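Local atomic coordinates of NADP-dependent 2-hydroxyacid dehydrogenase (Rhizobium etli, PDB entry 4XCV), a protein that binds NADPH and probably catalyses the NADP-dependent interconversion of 2-hydroxyacids and 2-oxoacids, as a member of the D-isomer-specific 2-hydroxyacid dehydrogenases. Residues E186-V198 against L215-V229. Residues are numbered along the deposited sequence; the frame is centred on the assembly and turned at random. Where two conformers were deposited one is given.
Sequences ELDRFLAKTDILV and LFKKLRRDGALGQPV
Ile-196 and Val-229 pair as neighbours in parallel strands, the residues on either side of Ile-196 bonding to the backbone of Val-229: Val-229 N gives to Asp-195 O, and Leu-197 N gives to Val-229 O, both at 2.9 Å. Ahead of strand 196-199, Thr-194 O accepts from Arg-220 N at 3.0 Å, tying the loop after helix 213-216 to the chain leaving helix 187-192. The side chain of Arg-220 then meets Asp-195 side-on. Arg-220 NE gives to Asp-195 OD1 at 3.0 Å and NH2 to OD2 at 2.9 Å, nearly straight bonds lying close to the guanidinium plane; the two planes stand 31° apart, and both donors meet their oxygens from above the plane of the carboxylate. A bend at chi3 (64°) brings the guanidinium round to this grip, and Lys-193 O sits over one of its faces. Asp-195 has further partners: OD2 accepts from Thr-142 N of the adjoining strand, and two waters bridge the carboxylate to Ala-224 N and Leu-225 N in the turn 223-226. Without the carboxylate, as with an alanine at this position, the Arg-220 guanidinium would probably lose its countercharge and be freer to turn, and the water links to the turn would go. A cluster of leucines packs between helix 187-192, strand 196-199 and the end of helix 213-216. Leu-191 splits its methyls, CD1 against Leu-215 CG and CD2 against Leu-219 CD2 (3.7 Å), while Leu-197 CD1 reaches Leu-215 CD2 at 3.6 Å. At the outer end Lys-218, extended beyond CG, delivers NZ to Asp-188 OD1 at 2.9 Å, with Glu-214 as a second acidic partner. Together these contacts pack helix 187-192 and loop 217-228 against the beta-alpha-beta unit 196-199, 213-216, 229-232 of the seven-stranded parallel sheet in the Rossmann-type NADPH-binding domain.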
loop_
_atom_site.group_PDB
_atom_site.type_symbol
_atom_site.label_atom_id
_atom_site.label_comp_id
_atom_site.label_asym_id
_atom_site.label_seq_id
_atom_site.Cartn_x
_atom_site.Cartn_y
_atom_site.Cartn_z
ATOM N N GLU A 186 -0.724 27.348 11.567
ATOM C CA GLU A 186 -1.740 26.478 12.100
ATOM C C GLU A 186 -1.222 25.095 12.452
ATOM O O GLU A 186 -1.995 24.108 12.576
ATOM C CB GLU A 186 -2.891 26.356 11.091
ATOM C CG GLU A 186 -3.489 27.690 10.720
ATOM C CD GLU A 186 -4.643 27.534 9.768
ATOM O OE1 GLU A 186 -4.449 27.237 8.573
ATOM O OE2 GLU A 186 -5.784 27.758 10.237
ATOM N N LEU A 187 0.106 24.979 12.598
ATOM C CA LEU A 187 0.737 23.701 12.886
ATOM C C LEU A 187 0.109 22.959 14.059
ATOM O O LEU A 187 -0.197 21.772 13.971
ATOM C CB LEU A 187 2.231 23.981 13.129
ATOM C CG LEU A 187 3.041 22.748 13.564
ATOM C CD1 LEU A 187 3.059 21.692 12.517
ATOM C CD2 LEU A 187 4.455 23.201 13.920
ATOM N N ASP A 188 -0.108 23.623 15.187
ATOM C CA ASP A 188 -0.613 22.903 16.358
ATOM C C ASP A 188 -2.007 22.303 16.130
ATOM O O ASP A 188 -2.314 21.161 16.532
ATOM C CB ASP A 188 -0.614 23.771 17.631
ATOM C CG ASP A 188 0.784 24.131 18.109
ATOM O OD1 ASP A 188 1.767 23.652 17.537
ATOM O OD2 ASP A 188 0.864 24.937 19.082
ATOM N N ARG A 189 -2.878 23.055 15.462
ATOM C CA ARG A 189 -4.184 22.549 15.137
ATOM C C ARG A 189 -4.104 21.340 14.208
ATOM O O ARG A 189 -4.855 20.374 14.353
ATOM C CB ARG A 189 -4.975 23.673 14.465
ATOM C CG ARG A 189 -6.336 23.277 14.079
ATOM C CD ARG A 189 -7.019 24.469 13.468
ATOM N NE ARG A 189 -8.284 24.030 12.977
ATOM C CZ ARG A 189 -9.100 24.786 12.297
ATOM N NH1 ARG A 189 -8.767 26.039 12.031
ATOM N NH2 ARG A 189 -10.239 24.259 11.868
ATOM N N PHE A 190 -3.248 21.442 13.211
ATOM C CA PHE A 190 -3.060 20.369 12.241
ATOM C C PHE A 190 -2.537 19.139 12.956
ATOM O O PHE A 190 -3.054 18.050 12.736
ATOM C CB PHE A 190 -2.090 20.851 11.160
ATOM C CG PHE A 190 -1.464 19.767 10.326
ATOM C CD1 PHE A 190 -2.062 19.294 9.153
ATOM C CD2 PHE A 190 -0.232 19.207 10.696
ATOM C CE1 PHE A 190 -1.414 18.309 8.404
ATOM C CE2 PHE A 190 0.385 18.241 9.934
ATOM C CZ PHE A 190 -0.215 17.794 8.801
ATOM N N LEU A 191 -1.543 19.294 13.833
ATOM C CA LEU A 191 -1.008 18.111 14.533
ATOM C C LEU A 191 -2.049 17.404 15.400
ATOM O O LEU A 191 -2.143 16.174 15.437
ATOM C CB LEU A 191 0.179 18.496 15.424
ATOM C CG LEU A 191 1.445 18.932 14.680
ATOM C CD1 LEU A 191 2.449 19.518 15.670
ATOM C CD2 LEU A 191 2.057 17.797 13.928
ATOM N N ALA A 192 -2.892 18.202 16.044
ATOM C CA ALA A 192 -3.925 17.646 16.914
ATOM C C ALA A 192 -4.972 16.811 16.207
ATOM O O ALA A 192 -5.643 15.991 16.859
ATOM C CB ALA A 192 -4.602 18.781 17.667
ATOM N N LYS A 193 -5.104 17.002 14.901
ATOM C CA LYS A 193 -6.006 16.230 14.049
ATOM C C LYS A 193 -5.359 15.033 13.377
ATOM O O LYS A 193 -6.051 14.292 12.698
ATOM C CB LYS A 193 -6.546 17.144 12.906
ATOM C CG LYS A 193 -7.430 18.285 13.331
ATOM C CD LYS A 193 -7.716 19.292 12.211
ATOM C CE LYS A 193 -8.430 18.690 11.004
ATOM N NZ LYS A 193 -9.893 18.522 11.214
ATOM N N THR A 194 -4.054 14.889 13.518
ATOM C CA THR A 194 -3.271 13.917 12.743
ATOM C C THR A 194 -2.998 12.624 13.535
ATOM O O THR A 194 -2.455 12.680 14.627
ATOM C CB THR A 194 -1.951 14.546 12.291
ATOM O OG1 THR A 194 -2.236 15.642 11.429
ATOM C CG2 THR A 194 -1.104 13.571 11.549
ATOM N N ASP A 195 -3.371 11.504 12.928
ATOM C CA ASP A 195 -3.044 10.155 13.439
ATOM C C ASP A 195 -1.715 9.624 12.864
ATOM O O ASP A 195 -0.960 8.976 13.570
ATOM C CB ASP A 195 -4.157 9.186 13.101
ATOM C CG ASP A 195 -5.475 9.573 13.713
ATOM O OD1 ASP A 195 -5.541 9.786 14.959
ATOM O OD2 ASP A 195 -6.479 9.631 12.950
ATOM N N ILE A 196 -1.512 9.814 11.567
ATOM C CA ILE A 196 -0.251 9.432 10.911
ATOM C C ILE A 196 0.326 10.675 10.253
ATOM O O ILE A 196 -0.282 11.244 9.361
ATOM C CB ILE A 196 -0.477 8.312 9.844
ATOM C CG1 ILE A 196 -1.196 7.080 10.411
ATOM C CG2 ILE A 196 0.855 7.996 9.176
ATOM C CD1 ILE A 196 -1.443 6.028 9.341
ATOM N N LEU A 197 1.484 11.111 10.753
ATOM C CA LEU A 197 2.165 12.270 10.200
ATOM C C LEU A 197 3.073 11.777 9.078
ATOM O O LEU A 197 3.898 10.906 9.339
ATOM C CB LEU A 197 2.982 12.961 11.287
ATOM C CG LEU A 197 3.706 14.275 10.932
ATOM C CD1 LEU A 197 4.194 14.917 12.245
ATOM C CD2 LEU A 197 4.846 14.130 9.909
ATOM N N VAL A 198 2.935 12.331 7.870
ATOM C CA VAL A 198 3.832 12.046 6.744
ATOM C C VAL A 198 4.670 13.280 6.424
ATOM O O VAL A 198 4.136 14.288 5.999
ATOM C CB VAL A 198 3.034 11.560 5.514
ATOM C CG1 VAL A 198 3.897 11.481 4.242
ATOM C CG2 VAL A 198 2.376 10.229 5.817
ATOM N N LEU A 215 6.778 18.260 19.260
ATOM C CA LEU A 215 5.876 18.025 18.137
ATOM C C LEU A 215 5.125 16.696 18.308
ATOM O O LEU A 215 3.924 16.613 18.099
ATOM C CB LEU A 215 6.658 18.075 16.832
ATOM C CG LEU A 215 5.846 17.862 15.562
ATOM C CD1 LEU A 215 6.377 18.738 14.440
ATOM C CD2 LEU A 215 5.805 16.413 15.139
ATOM N N PHE A 216 5.833 15.631 18.695
ATOM C CA PHE A 216 5.185 14.323 18.792
ATOM C C PHE A 216 4.082 14.295 19.841
ATOM O O PHE A 216 3.057 13.644 19.662
ATOM C CB PHE A 216 6.188 13.205 19.098
ATOM C CG PHE A 216 7.297 13.068 18.069
ATOM C CD1 PHE A 216 7.050 13.179 16.720
ATOM C CD2 PHE A 216 8.592 12.845 18.480
ATOM C CE1 PHE A 216 8.075 13.067 15.807
ATOM C CE2 PHE A 216 9.619 12.739 17.581
ATOM C CZ PHE A 216 9.353 12.852 16.228
ATOM N N LYS A 217 4.301 15.055 20.915
ATOM C CA LYS A 217 3.286 15.169 21.979
ATOM C C LYS A 217 2.041 15.928 21.550
ATOM O O LYS A 217 1.043 15.915 22.298
ATOM C CB LYS A 217 3.891 15.795 23.235
ATOM C CG LYS A 217 4.844 14.877 23.988
ATOM C CD LYS A 217 5.567 15.633 25.071
ATOM C CE LYS A 217 6.823 14.923 25.510
ATOM N NZ LYS A 217 6.652 13.468 25.746
ATOM N N LYS A 218 2.082 16.609 20.389
ATOM C CA LYS A 218 0.906 17.333 19.864
ATOM C C LYS A 218 0.045 16.510 18.909
ATOM O O LYS A 218 -1.080 16.890 18.600
ATOM C CB LYS A 218 1.363 18.608 19.182
ATOM C CG LYS A 218 1.848 19.638 20.192
ATOM C CD LYS A 218 2.354 20.861 19.462
ATOM C CE LYS A 218 2.894 21.932 20.369
ATOM N NZ LYS A 218 3.739 22.802 19.494
ATOM N N LEU A 219 0.526 15.356 18.477
ATOM C CA LEU A 219 -0.249 14.503 17.573
ATOM C C LEU A 219 -1.454 13.936 18.284
ATOM O O LEU A 219 -1.496 13.856 19.526
ATOM C CB LEU A 219 0.630 13.367 17.049
ATOM C CG LEU A 219 1.686 13.830 16.044
ATOM C CD1 LEU A 219 2.722 12.735 15.780
ATOM C CD2 LEU A 219 1.055 14.291 14.745
ATOM N N ARG A 220 -2.446 13.525 17.507
ATOM C CA ARG A 220 -3.691 13.074 18.078
ATOM C C ARG A 220 -3.471 11.836 18.986
ATOM O O ARG A 220 -2.897 10.829 18.517
ATOM C CB ARG A 220 -4.735 12.812 16.998
ATOM C CG ARG A 220 -6.047 12.394 17.612
ATOM C CD ARG A 220 -7.267 12.773 16.812
ATOM N NE ARG A 220 -7.328 12.129 15.516
ATOM C CZ ARG A 220 -8.232 12.439 14.598
ATOM N NH1 ARG A 220 -9.139 13.389 14.859
ATOM N NH2 ARG A 220 -8.246 11.823 13.421
ATOM N N ARG A 221 -3.971 11.916 20.234
ATOM C CA ARG A 221 -3.789 10.820 21.233
ATOM C C ARG A 221 -4.998 9.881 21.328
ATOM O O ARG A 221 -4.874 8.788 21.911
ATOM C CB ARG A 221 -3.507 11.384 22.614
ATOM C CG ARG A 221 -2.141 12.025 22.726
ATOM C CD ARG A 221 -2.035 12.898 23.952
ATOM N NE ARG A 221 -0.732 13.558 23.939
ATOM C CZ ARG A 221 -0.120 14.077 24.991
ATOM N NH1 ARG A 221 -0.673 14.031 26.208
ATOM N NH2 ARG A 221 1.063 14.633 24.820
ATOM N N ASP A 222 -6.158 10.283 20.821
ATOM C CA ASP A 222 -7.343 9.481 21.040
ATOM C C ASP A 222 -7.938 8.996 19.733
ATOM O O ASP A 222 -9.154 8.844 19.609
ATOM C CB ASP A 222 -8.368 10.256 21.885
ATOM C CG ASP A 222 -8.908 11.513 21.193
ATOM O OD1 ASP A 222 -8.395 11.915 20.119
ATOM O OD2 ASP A 222 -9.857 12.115 21.751
ATOM N N GLY A 223 -7.050 8.744 18.768
ATOM C CA GLY A 223 -7.445 8.302 17.439
ATOM C C GLY A 223 -7.587 6.793 17.254
ATOM O O GLY A 223 -7.342 5.987 18.156
ATOM N N ALA A 224 -7.961 6.416 16.038
ATOM C CA ALA A 224 -8.340 5.031 15.748
ATOM C C ALA A 224 -7.180 4.049 15.766
ATOM O O ALA A 224 -7.435 2.847 15.943
ATOM C CB ALA A 224 -9.092 4.970 14.409
ATOM N N LEU A 225 -5.948 4.529 15.645
ATOM C CA LEU A 225 -4.743 3.694 15.835
ATOM C C LEU A 225 -4.283 3.546 17.243
ATOM O O LEU A 225 -3.279 2.834 17.502
ATOM C CB LEU A 225 -3.517 4.288 15.100
ATOM C CG LEU A 225 -3.709 4.483 13.643
ATOM C CD1 LEU A 225 -2.516 5.228 13.060
ATOM C CD2 LEU A 225 -3.945 3.161 12.944
ATOM N N GLY A 226 -4.904 4.288 18.170
ATOM C CA GLY A 226 -4.478 4.211 19.553
ATOM C C GLY A 226 -3.423 5.257 19.854
ATOM O O GLY A 226 -3.652 6.185 20.657
ATOM N N GLN A 227 -2.251 5.079 19.241
ATOM C CA GLN A 227 -1.122 5.991 19.383
ATOM C C GLN A 227 -0.720 6.443 17.989
ATOM O O GLN A 227 -0.782 5.659 17.039
ATOM C CB GLN A 227 0.048 5.318 20.065
ATOM C CG GLN A 227 -0.251 4.883 21.513
ATOM C CD GLN A 227 0.659 3.757 22.017
ATOM O OE1 GLN A 227 0.908 2.774 21.313
ATOM N NE2 GLN A 227 1.095 3.861 23.267
ATOM N N PRO A 228 -0.358 7.720 17.839
ATOM C CA PRO A 228 -0.035 8.218 16.518
ATOM C C PRO A 228 1.306 7.759 15.982
ATOM O O PRO A 228 2.157 7.253 16.707
ATOM C CB PRO A 228 -0.062 9.737 16.716
ATOM C CG PRO A 228 0.359 9.916 18.130
ATOM C CD PRO A 228 -0.202 8.744 18.873
ATOM N N VAL A 229 1.464 7.878 14.668
ATOM C CA VAL A 229 2.641 7.379 13.949
ATOM C C VAL A 229 3.367 8.492 13.230
ATOM O O VAL A 229 2.732 9.394 12.695
ATOM C CB VAL A 229 2.167 6.317 12.931
ATOM C CG1 VAL A 229 3.270 5.836 12.026
ATOM C CG2 VAL A 229 1.579 5.140 13.680
HETATM O O HOH W 1 -8.591 8.385 14.130
HETATM O O HOH W 2 -4.539 7.200 16.185
#